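Local coordinates for luciferase-like monooxygenase (Streptomyces bottropensis, PDB 4US5), which probably acts as a flavin-utilising monooxygenase of the bacterial luciferase-like family, adding oxygen from O2 to a substrate, at residues R95-H98 with R104-L107; S176-A181 with L186-A191; F198-M203 with S280-R285; V226-E231 with Q237-T242. All blocks are in the same frame, centred on the assembly; numbering follows the deposited sequence.

How the interactions relate
All four contacts belong to one luciferase-like domain with a TIM-barrel fold. Interactions 1, 2 and 4 each join a barrel strand to a helix, and interaction 3 ties helix 199-209 to the loop before strand 286-289. Interactions 2 and 3 touch: Tyr190 CE1 lies 3.3 Å from Ala202 CB, with centres 15 Å apart. Interactions 3 and 4 do not meet, their nearest atoms being about 5 Å apart; segments 226-231 and 237-242 lie between 198-203 and 280-285 in sequence. Interactions 1 and 4 are the most distant pair, their centres about 33 Å apart; interaction 1 alone includes residues of a sodium site.

Interaction 1: R95-H98 with R104-L107. With NA (sodium ion), chain P.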
loop_
_atom_site.group_PDB
_atom_site.type_symbol
_atom_site.label_atom_id
_atom_site.label_comp_id
_atom_site.label_asym_id
_atom_site.label_seq_id
_atom_site.Cartn_x
_atom_site.Cartn_y
_atom_site.Cartn_z
ATOM N N ARG B 95 1.053 10.121 1.923
ATOM C CA ARG B 95 0.159 11.156 1.436
ATOM C C ARG B 95 -1.104 10.567 0.788
ATOM O O ARG B 95 -2.180 11.145 0.900
ATOM C CB ARG B 95 0.879 12.106 0.445
ATOM C CG ARG B 95 1.903 13.052 1.106
ATOM C CD ARG B 95 1.908 14.422 0.460
ATOM N NE ARG B 95 0.676 15.020 0.892
ATOM C CZ ARG B 95 0.526 15.705 2.023
ATOM N NH1 ARG B 95 1.564 16.031 2.784
ATOM N NH2 ARG B 95 -0.674 16.089 2.361
ATOM N N THR B 96 -0.947 9.471 0.064
ATOM C CA THR B 96 -2.093 8.794 -0.547
ATOM C C THR B 96 -3.027 8.268 0.559
ATOM O O THR B 96 -4.242 8.497 0.532
ATOM C CB THR B 96 -1.624 7.642 -1.499
ATOM O OG1 THR B 96 -0.685 8.160 -2.470
ATOM C CG2 THR B 96 -2.805 7.020 -2.198
ATOM N N LEU B 97 -2.457 7.683 1.611
ATOM C CA LEU B 97 -3.254 7.245 2.748
ATOM C C LEU B 97 -3.977 8.407 3.385
ATOM O O LEU B 97 -5.160 8.311 3.695
ATOM C CB LEU B 97 -2.380 6.497 3.771
ATOM C CG LEU B 97 -1.917 5.085 3.348
ATOM C CD1 LEU B 97 -0.798 4.582 4.233
ATOM C CD2 LEU B 97 -3.055 4.095 3.377
ATOM N N HIS B 98 -3.252 9.513 3.576
ATOM C CA HIS B 98 -3.841 10.713 4.185
ATOM C C HIS B 98 -4.980 11.250 3.319
ATOM O O HIS B 98 -5.987 11.711 3.846
ATOM C CB HIS B 98 -2.749 11.754 4.410
ATOM C CG HIS B 98 -3.250 13.099 4.815
ATOM N ND1 HIS B 98 -3.709 13.360 6.086
ATOM C CD2 HIS B 98 -3.285 14.280 4.146
ATOM C CE1 HIS B 98 -4.034 14.640 6.177
ATOM N NE2 HIS B 98 -3.805 15.217 5.002
ATOM N N ARG B 104 -6.035 10.861 9.872
ATOM C CA ARG B 104 -6.080 9.649 10.680
ATOM C C ARG B 104 -4.783 8.817 10.663
ATOM O O ARG B 104 -4.706 7.780 11.367
ATOM C CB ARG B 104 -7.218 8.770 10.249
ATOM C CG ARG B 104 -8.600 9.359 10.549
ATOM C CD ARG B 104 -9.681 8.382 10.146
ATOM N NE ARG B 104 -9.612 7.177 10.931
ATOM C CZ ARG B 104 -9.947 5.971 10.497
ATOM N NH1 ARG B 104 -10.361 5.771 9.242
ATOM N NH2 ARG B 104 -9.830 4.935 11.301
ATOM N N ILE B 105 -3.803 9.216 9.867
ATOM C CA ILE B 105 -2.687 8.317 9.522
ATOM C C ILE B 105 -1.419 8.689 10.290
ATOM O O ILE B 105 -0.997 9.862 10.316
ATOM C CB ILE B 105 -2.400 8.315 8.000
ATOM C CG1 ILE B 105 -3.622 7.874 7.212
ATOM C CG2 ILE B 105 -1.184 7.463 7.668
ATOM C CD1 ILE B 105 -4.188 6.498 7.538
ATOM N N ASP B 106 -0.811 7.684 10.907
ATOM C CA ASP B 106 0.497 7.802 11.527
ATOM C C ASP B 106 1.554 7.176 10.605
ATOM O O ASP B 106 1.401 6.053 10.146
ATOM C CB ASP B 106 0.533 7.030 12.860
ATOM C CG ASP B 106 -0.313 7.643 13.916
ATOM O OD1 ASP B 106 -0.655 8.867 13.814
ATOM O OD2 ASP B 106 -0.638 6.926 14.903
ATOM N N LEU B 107 2.654 7.893 10.398
ATOM C CA LEU B 107 3.805 7.360 9.762
ATOM C C LEU B 107 4.904 7.131 10.806
ATOM O O LEU B 107 5.766 8.004 11.026
ATOM C CB LEU B 107 4.275 8.308 8.664
ATOM C CG LEU B 107 5.529 7.977 7.872
ATOM C CD1 LEU B 107 5.620 6.509 7.487
ATOM C CD2 LEU B 107 5.586 8.841 6.613
HETATM NA NA NA P . -3.188 11.690 8.333
HETATM O O HOH W 1 -2.631 13.057 10.823
#
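Ile105 sets CG1 anti to its carbonyl carbon (chi1 -59°), a torsion that brings CG1 over the last turns of helix 87-100, where it meets the CB of Leu97. The separation of Leu97 CB and Ile105 CG1 is 3.9 Å, and Ile105 CG2 and CD1 each come to 4.2 Å from the same Leu97 CB, so that all three carbons beyond CB gather round one helix carbon. CG1 also rests against the helix backbone, 3.9 Å from Leu97 O and 4.0 Å from His98 N. An alanine at Ile105 would lose CG1, CG2 and CD1 and would probably open a gap beside Leu97 CB and the adjoining peptide. His98 swings CG anti to its backbone N (chi1 170°), which takes the imidazole to a sodium ion, with His98 ND1 2.8 Å from the metal and a water also bound to it. The other ring nitrogen, NE2, bonds to Pro163 O, which probably limits rotation of the ring. Ile105 lines the same site, its CB 3.5 Å from the sodium, a packing distance and not a ligand bond. Leu97 also packs on Ile61 of the second subunit, while Ile105 also touches Phe94 and Pro166. The modest 140 Å² buried between the segments lies at the helix-to-strand return of a beta-alpha-beta unit, strand 74-81, helix 87-100 and strand 105-110, the repeating element of a TIM barrel.

Interaction 2: S176-A181 with L186-A191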
loop_
_atom_site.group_PDB
_atom_site.type_symbol
_atom_site.label_atom_id
_atom_site.label_comp_id
_atom_site.label_asym_id
_atom_site.label_seq_id
_atom_site.Cartn_x
_atom_site.Cartn_y
_atom_site.Cartn_z
ATOM N N SER B 176 20.238 5.739 21.989
ATOM C CA SER B 176 20.599 6.549 20.843
ATOM C C SER B 176 19.370 7.035 20.048
ATOM O O SER B 176 19.292 8.194 19.630
ATOM C CB SER B 176 21.575 5.712 19.984
ATOM O OG SER B 176 21.162 5.474 18.666
ATOM N N SER B 177 18.381 6.164 19.874
ATOM C CA SER B 177 17.172 6.565 19.130
ATOM C C SER B 177 16.409 7.628 19.877
ATOM O O SER B 177 15.811 8.511 19.283
ATOM C CB SER B 177 16.273 5.311 18.849
ATOM O OG SER B 177 15.846 4.709 20.056
ATOM N N ALA B 178 16.390 7.509 21.198
ATOM C CA ALA B 178 15.694 8.438 22.031
ATOM C C ALA B 178 16.360 9.846 21.929
ATOM O O ALA B 178 15.671 10.851 21.934
ATOM C CB ALA B 178 15.687 7.943 23.476
ATOM N N GLU B 179 17.696 9.868 21.858
ATOM C CA GLU B 179 18.461 11.119 21.626
ATOM C C GLU B 179 18.104 11.737 20.302
ATOM O O GLU B 179 17.918 12.939 20.193
ATOM C CB GLU B 179 19.978 10.844 21.678
ATOM C CG GLU B 179 20.488 10.620 23.093
ATOM C CD GLU B 179 21.890 9.995 23.168
ATOM O OE1 GLU B 179 22.493 9.659 22.119
ATOM O OE2 GLU B 179 22.386 9.825 24.309
ATOM N N ALA B 180 17.981 10.900 19.274
ATOM C CA ALA B 180 17.632 11.391 17.938
ATOM C C ALA B 180 16.217 11.957 17.891
ATOM O O ALA B 180 15.995 13.050 17.382
ATOM C CB ALA B 180 17.810 10.296 16.905
ATOM N N ALA B 181 15.264 11.239 18.497
ATOM C CA ALA B 181 13.902 11.712 18.551
ATOM C C ALA B 181 13.811 13.021 19.294
ATOM O O ALA B 181 13.067 13.931 18.908
ATOM C CB ALA B 181 13.009 10.675 19.227
ATOM N N LEU B 186 10.575 14.863 17.666
ATOM C CA LEU B 186 9.577 13.906 17.202
ATOM C C LEU B 186 8.894 13.170 18.320
ATOM O O LEU B 186 9.539 12.834 19.322
ATOM C CB LEU B 186 10.242 12.886 16.299
ATOM C CG LEU B 186 10.631 13.433 14.950
ATOM C CD1 LEU B 186 11.522 12.430 14.245
ATOM C CD2 LEU B 186 9.411 13.774 14.114
ATOM N N PRO B 187 7.611 12.813 18.117
ATOM C CA PRO B 187 6.974 11.851 18.982
ATOM C C PRO B 187 7.770 10.532 18.909
ATOM O O PRO B 187 8.338 10.223 17.873
ATOM C CB PRO B 187 5.573 11.699 18.372
ATOM C CG PRO B 187 5.345 12.946 17.593
ATOM C CD PRO B 187 6.688 13.336 17.087
ATOM N N TYR B 188 7.819 9.795 20.020
ATOM C CA TYR B 188 8.724 8.706 20.172
ATOM C C TYR B 188 8.046 7.529 20.830
ATOM O O TYR B 188 7.393 7.696 21.832
ATOM C CB TYR B 188 9.906 9.150 21.041
ATOM C CG TYR B 188 10.964 8.115 21.263
ATOM C CD1 TYR B 188 11.656 7.574 20.221
ATOM C CD2 TYR B 188 11.323 7.721 22.564
ATOM C CE1 TYR B 188 12.680 6.652 20.433
ATOM C CE2 TYR B 188 12.317 6.774 22.791
ATOM C CZ TYR B 188 13.005 6.257 21.730
ATOM O OH TYR B 188 14.018 5.357 21.930
ATOM N N ALA B 189 8.232 6.340 20.256
ATOM C CA ALA B 189 7.714 5.124 20.847
ATOM C C ALA B 189 8.867 4.180 21.130
ATOM O O ALA B 189 9.585 3.761 20.221
ATOM C CB ALA B 189 6.718 4.481 19.915
ATOM N N TYR B 190 9.061 3.858 22.403
ATOM C CA TYR B 190 10.146 2.967 22.830
ATOM C C TYR B 190 9.683 1.545 23.016
ATOM O O TYR B 190 8.755 1.271 23.794
ATOM C CB TYR B 190 10.777 3.435 24.155
ATOM C CG TYR B 190 12.019 2.653 24.536
ATOM C CD1 TYR B 190 13.249 2.999 24.043
ATOM C CD2 TYR B 190 11.943 1.562 25.394
ATOM C CE1 TYR B 190 14.396 2.279 24.396
ATOM C CE2 TYR B 190 13.071 0.836 25.748
ATOM C CZ TYR B 190 14.304 1.198 25.217
ATOM O OH TYR B 190 15.429 0.482 25.561
ATOM N N ALA B 191 10.390 0.623 22.383
ATOM C CA ALA B 191 10.099 -0.810 22.514
ATOM C C ALA B 191 10.718 -1.453 23.754
ATOM O O ALA B 191 11.757 -2.118 23.678
ATOM C CB ALA B 191 10.529 -1.566 21.243
#
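Tyr188 reaches from its strand to Ser177, Ala178 and Ala181 of the preceding helix, in the second half of a beta-alpha-beta unit (strand 167-172, helix 175-184, strand 188-191) of the TIM barrel. Helix 176-181 and strand 188-191 run antiparallel, their axes 9.3 Å apart at closest approach and 175° between directions. With CG anti to the backbone N (chi1 -179°), the tyrosine projects across this gap until its hydroxyl donates to Ser177 OG at 2.7 Å from Tyr188 OH. The serine oxygen lies at the ring edge, in the plane of the ring. Ser177 holds OG between its N and carbonyl carbon, where it also bonds to Ser174 O, one oxygen thus serving two partners. One ring face receives Ala178, whose CA lies 4.0 Å from the ring centroid as a CH-pi contact; Ala178 CB comes 3.6 Å from Tyr188 CZ. Ala181 CB approaches obliquely, 3.5 Å from Tyr188 CD1. The ring of Tyr206, on helix 199-209, meets the same tyrosine ring. A phenylalanine in place of Tyr188 would keep the ring packing but lose the hydroxyl, probably leaving Ser177 OG without its donor inside a buried contact. Where the chain turns from helix to strand, Leu186 N donates to Ala181 O at 2.9 Å, the hydrogen almost in line at 168°.

Interaction 3: F198-M203 with S280-R285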
loop_
_atom_site.group_PDB
_atom_site.type_symbol
_atom_site.label_atom_id
_atom_site.label_comp_id
_atom_site.label_asym_id
_atom_site.label_seq_id
_atom_site.Cartn_x
_atom_site.Cartn_y
_atom_site.Cartn_z
ATOM N N PHE B 198 17.199 -0.821 29.009
ATOM C CA PHE B 198 17.396 0.621 28.901
ATOM C C PHE B 198 16.129 1.470 28.868
ATOM O O PHE B 198 16.184 2.656 28.585
ATOM C CB PHE B 198 18.241 0.916 27.656
ATOM C CG PHE B 198 19.631 0.301 27.705
ATOM C CD1 PHE B 198 20.497 0.620 28.730
ATOM C CD2 PHE B 198 20.084 -0.516 26.688
ATOM C CE1 PHE B 198 21.774 0.083 28.781
ATOM C CE2 PHE B 198 21.370 -1.053 26.720
ATOM C CZ PHE B 198 22.213 -0.752 27.777
ATOM N N THR B 199 14.984 0.866 29.167
ATOM C CA THR B 199 13.724 1.584 29.072
ATOM C C THR B 199 13.707 2.875 29.880
ATOM O O THR B 199 13.394 3.944 29.362
ATOM C CB THR B 199 12.561 0.681 29.535
ATOM O OG1 THR B 199 12.586 -0.538 28.769
ATOM C CG2 THR B 199 11.218 1.388 29.339
ATOM N N ARG B 200 14.027 2.780 31.165
ATOM C CA ARG B 200 14.009 3.959 32.012
ATOM C C ARG B 200 14.957 5.041 31.505
ATOM O O ARG B 200 14.563 6.213 31.363
ATOM C CB ARG B 200 14.325 3.574 33.465
ATOM C CG ARG B 200 14.348 4.774 34.406
ATOM C CD ARG B 200 14.667 4.328 35.803
ATOM N NE ARG B 200 13.557 3.627 36.466
ATOM C CZ ARG B 200 12.532 4.217 37.061
ATOM N NH1 ARG B 200 12.391 5.526 37.039
ATOM N NH2 ARG B 200 11.630 3.499 37.679
ATOM N N GLU B 201 16.174 4.671 31.185
ATOM C CA GLU B 201 17.163 5.646 30.704
ATOM C C GLU B 201 16.734 6.289 29.397
ATOM O O GLU B 201 16.860 7.514 29.219
ATOM C CB GLU B 201 18.560 5.010 30.543
ATOM C CG GLU B 201 19.621 5.975 30.038
ATOM C CD GLU B 201 20.990 5.353 29.794
ATOM O OE1 GLU B 201 21.212 4.173 30.129
ATOM O OE2 GLU B 201 21.860 6.066 29.266
ATOM N N ALA B 202 16.253 5.471 28.463
ATOM C CA ALA B 202 15.829 5.964 27.163
ATOM C C ALA B 202 14.701 6.970 27.272
ATOM O O ALA B 202 14.772 8.026 26.665
ATOM C CB ALA B 202 15.436 4.806 26.243
HETATM N N MSE B 203 13.684 6.664 28.061
HETATM C CA MSE B 203 12.546 7.528 28.200
HETATM C C MSE B 203 12.933 8.799 28.969
HETATM O O MSE B 203 12.449 9.884 28.666
HETATM C CB MSE B 203 11.378 6.789 28.819
HETATM C CG MSE B 203 10.922 5.616 27.908
HETATM SE SE MSE B 203 9.896 6.322 26.369
HETATM C CE MSE B 203 8.118 6.299 27.202
ATOM N N SER B 280 16.856 -10.750 33.797
ATOM C CA SER B 280 16.265 -9.915 34.820
ATOM C C SER B 280 16.482 -8.425 34.545
ATOM O O SER B 280 17.584 -7.975 34.297
ATOM C CB SER B 280 16.860 -10.283 36.191
ATOM O OG SER B 280 15.863 -10.247 37.182
ATOM N N PHE B 281 15.401 -7.669 34.605
ATOM C CA PHE B 281 15.439 -6.245 34.368
ATOM C C PHE B 281 14.617 -5.581 35.465
ATOM O O PHE B 281 13.944 -6.239 36.242
ATOM C CB PHE B 281 14.851 -5.918 32.986
ATOM C CG PHE B 281 15.432 -6.749 31.872
ATOM C CD1 PHE B 281 16.712 -6.496 31.398
ATOM C CD2 PHE B 281 14.728 -7.844 31.360
ATOM C CE1 PHE B 281 17.272 -7.271 30.403
ATOM C CE2 PHE B 281 15.278 -8.606 30.342
ATOM C CZ PHE B 281 16.545 -8.312 29.852
ATOM N N GLU B 282 14.618 -4.265 35.476
ATOM C CA GLU B 282 13.778 -3.547 36.412
ATOM C C GLU B 282 12.307 -3.986 36.251
ATOM O O GLU B 282 11.611 -4.275 37.227
ATOM C CB GLU B 282 13.917 -2.049 36.209
ATOM C CG GLU B 282 12.981 -1.281 37.132
ATOM C CD GLU B 282 13.118 0.212 37.052
ATOM O OE1 GLU B 282 13.760 0.733 36.105
ATOM O OE2 GLU B 282 12.519 0.851 37.922
ATOM N N TRP B 283 11.834 -4.001 35.008
ATOM C CA TRP B 283 10.481 -4.386 34.696
ATOM C C TRP B 283 10.504 -5.647 33.849
ATOM O O TRP B 283 11.415 -5.831 33.044
ATOM C CB TRP B 283 9.756 -3.263 33.952
ATOM C CG TRP B 283 9.652 -2.003 34.733
ATOM C CD1 TRP B 283 9.142 -1.858 35.984
ATOM C CD2 TRP B 283 10.038 -0.703 34.301
ATOM N NE1 TRP B 283 9.189 -0.563 36.372
ATOM C CE2 TRP B 283 9.726 0.183 35.348
ATOM C CE3 TRP B 283 10.597 -0.187 33.131
ATOM C CZ2 TRP B 283 9.967 1.558 35.263
ATOM C CZ3 TRP B 283 10.798 1.184 33.045
ATOM C CH2 TRP B 283 10.495 2.028 34.112
ATOM N N PRO B 284 9.460 -6.491 33.969
ATOM C CA PRO B 284 9.493 -7.716 33.157
ATOM C C PRO B 284 9.518 -7.372 31.662
ATOM O O PRO B 284 8.831 -6.441 31.240
ATOM C CB PRO B 284 8.196 -8.443 33.547
ATOM C CG PRO B 284 7.350 -7.447 34.252
ATOM C CD PRO B 284 8.233 -6.358 34.761
ATOM N N ARG B 285 10.233 -8.151 30.871
ATOM C CA ARG B 285 10.272 -7.910 29.440
ATOM C C ARG B 285 8.852 -7.967 28.834
ATOM O O ARG B 285 8.458 -7.109 28.023
ATOM C CB ARG B 285 11.145 -8.929 28.734
ATOM C CG ARG B 285 11.264 -8.647 27.233
ATOM C CD ARG B 285 11.864 -9.790 26.478
ATOM N NE ARG B 285 13.301 -9.910 26.748
ATOM C CZ ARG B 285 14.238 -9.205 26.134
ATOM N NH1 ARG B 285 13.927 -8.303 25.239
ATOM N NH2 ARG B 285 15.500 -9.387 26.454
#
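Arg200 and Glu282 form a two-pronged, side-on salt bridge. Arg200 NE donates to Glu282 OE1 at 2.9 Å, and Arg200 NH2 donates to Glu282 OE2 at 2.8 Å, so each carboxylate oxygen has its own nitrogen. Both bonds arrive on the syn side of the carboxylate, and the guanidinium and carboxylate planes differ by only 24°, the near-coplanar geometry of a bidentate pair. Glu282 is extended, whereas Arg200 bends at chi3 (-73°) to bring its NE edge round. Both residues are exposed and touch a crystal neighbour, so lattice contacts may influence the pair. Trp283 lies against the pair: Glu282 CD stands over one indole face, offset toward the rim, while Arg200 NH2 comes obliquely to 3.5 Å from Trp283 CZ2. Thr199 CG2 meets the indole edge 3.7 Å from Trp283 CZ3. The hydroxyl of Thr199 is bonded to His192 ND1, and NE2 of that histidine pairs with Pro284 O, giving a second polar link between helix and loop. Trp283 thus lies between the start of helix 199-209 and helix 291-305, whose Gln297, Met301 and Ala304 it touches, while Thr199 packs on Tyr190 of strand 188-191 and Leu223 of strand 221-229.

Interaction 4: V226-E231 with Q237-T242; sequences VVCCAE and QRVYAT
Cys228 and Val239 make the closest apolar contact, with Cys228 SG 3.5 Å from Val239 CG1 and 3.7 Å from Val239 CB. Cys228 directs its sulfur anti to the backbone N (chi1 -177°), which drops SG from the strand onto the helix surface. Val239 has CG1 anti to its own N (chi1 178°), and this is the methyl branch that faces the sulfur. Tyr240 contributes through its stem, not its ring: its CB lies 3.9 Å from Cys228 SG. The sulfur is therefore seated between two consecutive helix residues, and the nearest alpha carbons, those of Cys228 and Tyr240, are just 6.2 Å apart. Contact with the backbone is of another kind. Cys228 SG lies 3.5 Å from Tyr240 N, a van der Waals approach to the helix main chain rather than a hydrogen bond.

The pair belongs to the TIM barrel, where helix 233-251 follows strand 221-229 and packs back against it, burying 168 Å² between the segments. Backbone hydrogen bonds hold the strand side in the parallel sheet, Cys228 pairing with Val287 and Gly289, and Val227 with Val313. Further packing widens the apolar patch: Tyr240 touches Tyr286 and Val288 of strand 286-289, and Val239 touches Ile316, itself a member of a sodium site with Ser314. Ionic links lie outside the contact, on the flank of the helix, where Arg238 forms salt bridges to Glu235 and to Asp262 of helix 261-268.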
loop_
_atom_site.group_PDB
_atom_site.type_symbol
_atom_site.label_atom_id
_atom_site.label_comp_id
_atom_site.label_asym_id
_atom_site.label_seq_id
_atom_site.Cartn_x
_atom_site.Cartn_y
_atom_site.Cartn_z
ATOM N N VAL B 226 4.772 -5.751 25.297
ATOM C CA VAL B 226 4.045 -6.976 25.159
ATOM C C VAL B 226 3.228 -7.220 26.416
ATOM O O VAL B 226 3.728 -7.092 27.573
ATOM C CB VAL B 226 4.985 -8.163 24.919
ATOM C CG1 VAL B 226 4.279 -9.477 25.121
ATOM C CG2 VAL B 226 5.564 -8.101 23.542
ATOM N N VAL B 227 1.950 -7.520 26.219
ATOM C CA VAL B 227 1.085 -7.844 27.325
ATOM C C VAL B 227 0.328 -9.113 27.012
ATOM O O VAL B 227 -0.157 -9.298 25.893
ATOM C CB VAL B 227 0.068 -6.731 27.601
ATOM C CG1 VAL B 227 -0.818 -7.066 28.793
ATOM C CG2 VAL B 227 0.770 -5.400 27.786
ATOM N N CYS B 228 0.240 -9.982 28.008
ATOM C CA CYS B 228 -0.562 -11.184 27.930
ATOM C C CYS B 228 -1.496 -11.213 29.137
ATOM O O CYS B 228 -1.080 -11.534 30.265
ATOM C CB CYS B 228 0.375 -12.397 27.917
ATOM S SG CYS B 228 -0.464 -13.968 27.742
ATOM N N CYS B 229 -2.740 -10.781 28.919
ATOM C CA CYS B 229 -3.718 -10.603 29.985
ATOM C C CYS B 229 -4.863 -11.632 29.850
ATOM O O CYS B 229 -5.328 -11.939 28.739
ATOM C CB CYS B 229 -4.261 -9.189 29.968
ATOM S SG CYS B 229 -5.453 -8.837 31.275
ATOM N N ALA B 230 -5.273 -12.214 30.972
ATOM C CA ALA B 230 -6.435 -13.113 31.000
ATOM C C ALA B 230 -7.116 -12.911 32.344
ATOM O O ALA B 230 -6.629 -12.153 33.164
ATOM C CB ALA B 230 -6.026 -14.540 30.844
ATOM N N GLU B 231 -8.277 -13.533 32.520
ATOM C CA GLU B 231 -9.119 -13.212 33.673
ATOM C C GLU B 231 -8.398 -13.494 34.989
ATOM O O GLU B 231 -8.621 -12.804 35.946
ATOM C CB GLU B 231 -10.444 -13.948 33.586
ATOM C CG GLU B 231 -11.477 -13.450 34.593
ATOM C CD GLU B 231 -12.046 -12.058 34.251
ATOM O OE1 GLU B 231 -12.872 -11.990 33.300
ATOM O OE2 GLU B 231 -11.688 -11.038 34.930
ATOM N N GLN B 237 -0.922 -17.200 32.562
ATOM C CA GLN B 237 0.331 -17.971 32.421
ATOM C C GLN B 237 0.218 -19.022 31.345
ATOM O O GLN B 237 1.172 -19.278 30.616
ATOM C CB GLN B 237 0.734 -18.641 33.745
ATOM C CG GLN B 237 1.305 -17.661 34.768
ATOM C CD GLN B 237 2.557 -16.969 34.278
ATOM O OE1 GLN B 237 3.442 -17.594 33.681
ATOM N NE2 GLN B 237 2.639 -15.694 34.516
ATOM N N ARG B 238 -0.953 -19.636 31.231
ATOM C CA ARG B 238 -1.198 -20.613 30.185
ATOM C C ARG B 238 -1.050 -19.951 28.783
ATOM O O ARG B 238 -0.336 -20.465 27.918
ATOM C CB ARG B 238 -2.585 -21.218 30.314
ATOM C CG ARG B 238 -3.001 -22.127 29.161
ATOM C CD ARG B 238 -4.463 -22.566 29.247
ATOM N NE ARG B 238 -4.881 -23.113 27.944
ATOM C CZ ARG B 238 -5.357 -22.413 26.918
ATOM N NH1 ARG B 238 -5.638 -21.123 27.027
ATOM N NH2 ARG B 238 -5.635 -23.042 25.785
ATOM N N VAL B 239 -1.721 -18.829 28.593
ATOM C CA VAL B 239 -1.659 -18.101 27.285
ATOM C C VAL B 239 -0.183 -17.651 26.989
ATOM O O VAL B 239 0.292 -17.728 25.848
ATOM C CB VAL B 239 -2.649 -16.907 27.258
ATOM C CG1 VAL B 239 -2.541 -16.142 25.936
ATOM C CG2 VAL B 239 -4.073 -17.394 27.465
ATOM N N TYR B 240 0.549 -17.268 28.034
ATOM C CA TYR B 240 1.939 -16.818 27.928
ATOM C C TYR B 240 2.929 -17.926 27.557
ATOM O O TYR B 240 3.990 -17.652 27.044
ATOM C CB TYR B 240 2.357 -16.215 29.290
ATOM C CG TYR B 240 3.742 -15.681 29.380
ATOM C CD1 TYR B 240 4.251 -14.795 28.425
ATOM C CD2 TYR B 240 4.546 -15.982 30.492
ATOM C CE1 TYR B 240 5.529 -14.269 28.539
ATOM C CE2 TYR B 240 5.817 -15.429 30.628
ATOM C CZ TYR B 240 6.296 -14.580 29.660
ATOM O OH TYR B 240 7.565 -14.075 29.793
ATOM N N ALA B 241 2.557 -19.172 27.797
ATOM C CA ALA B 241 3.441 -20.297 27.530
ATOM C C ALA B 241 3.877 -20.374 26.060
ATOM O O ALA B 241 5.004 -20.747 25.755
ATOM C CB ALA B 241 2.769 -21.589 27.955
ATOM N N THR B 242 2.970 -20.028 25.150
ATOM C CA THR B 242 3.302 -19.869 23.736
ATOM C C THR B 242 4.548 -19.034 23.522
ATOM O O THR B 242 5.483 -19.429 22.796
ATOM C CB THR B 242 2.112 -19.203 23.004
ATOM O OG1 THR B 242 1.032 -20.126 22.961
ATOM C CG2 THR B 242 2.463 -18.726 21.591
#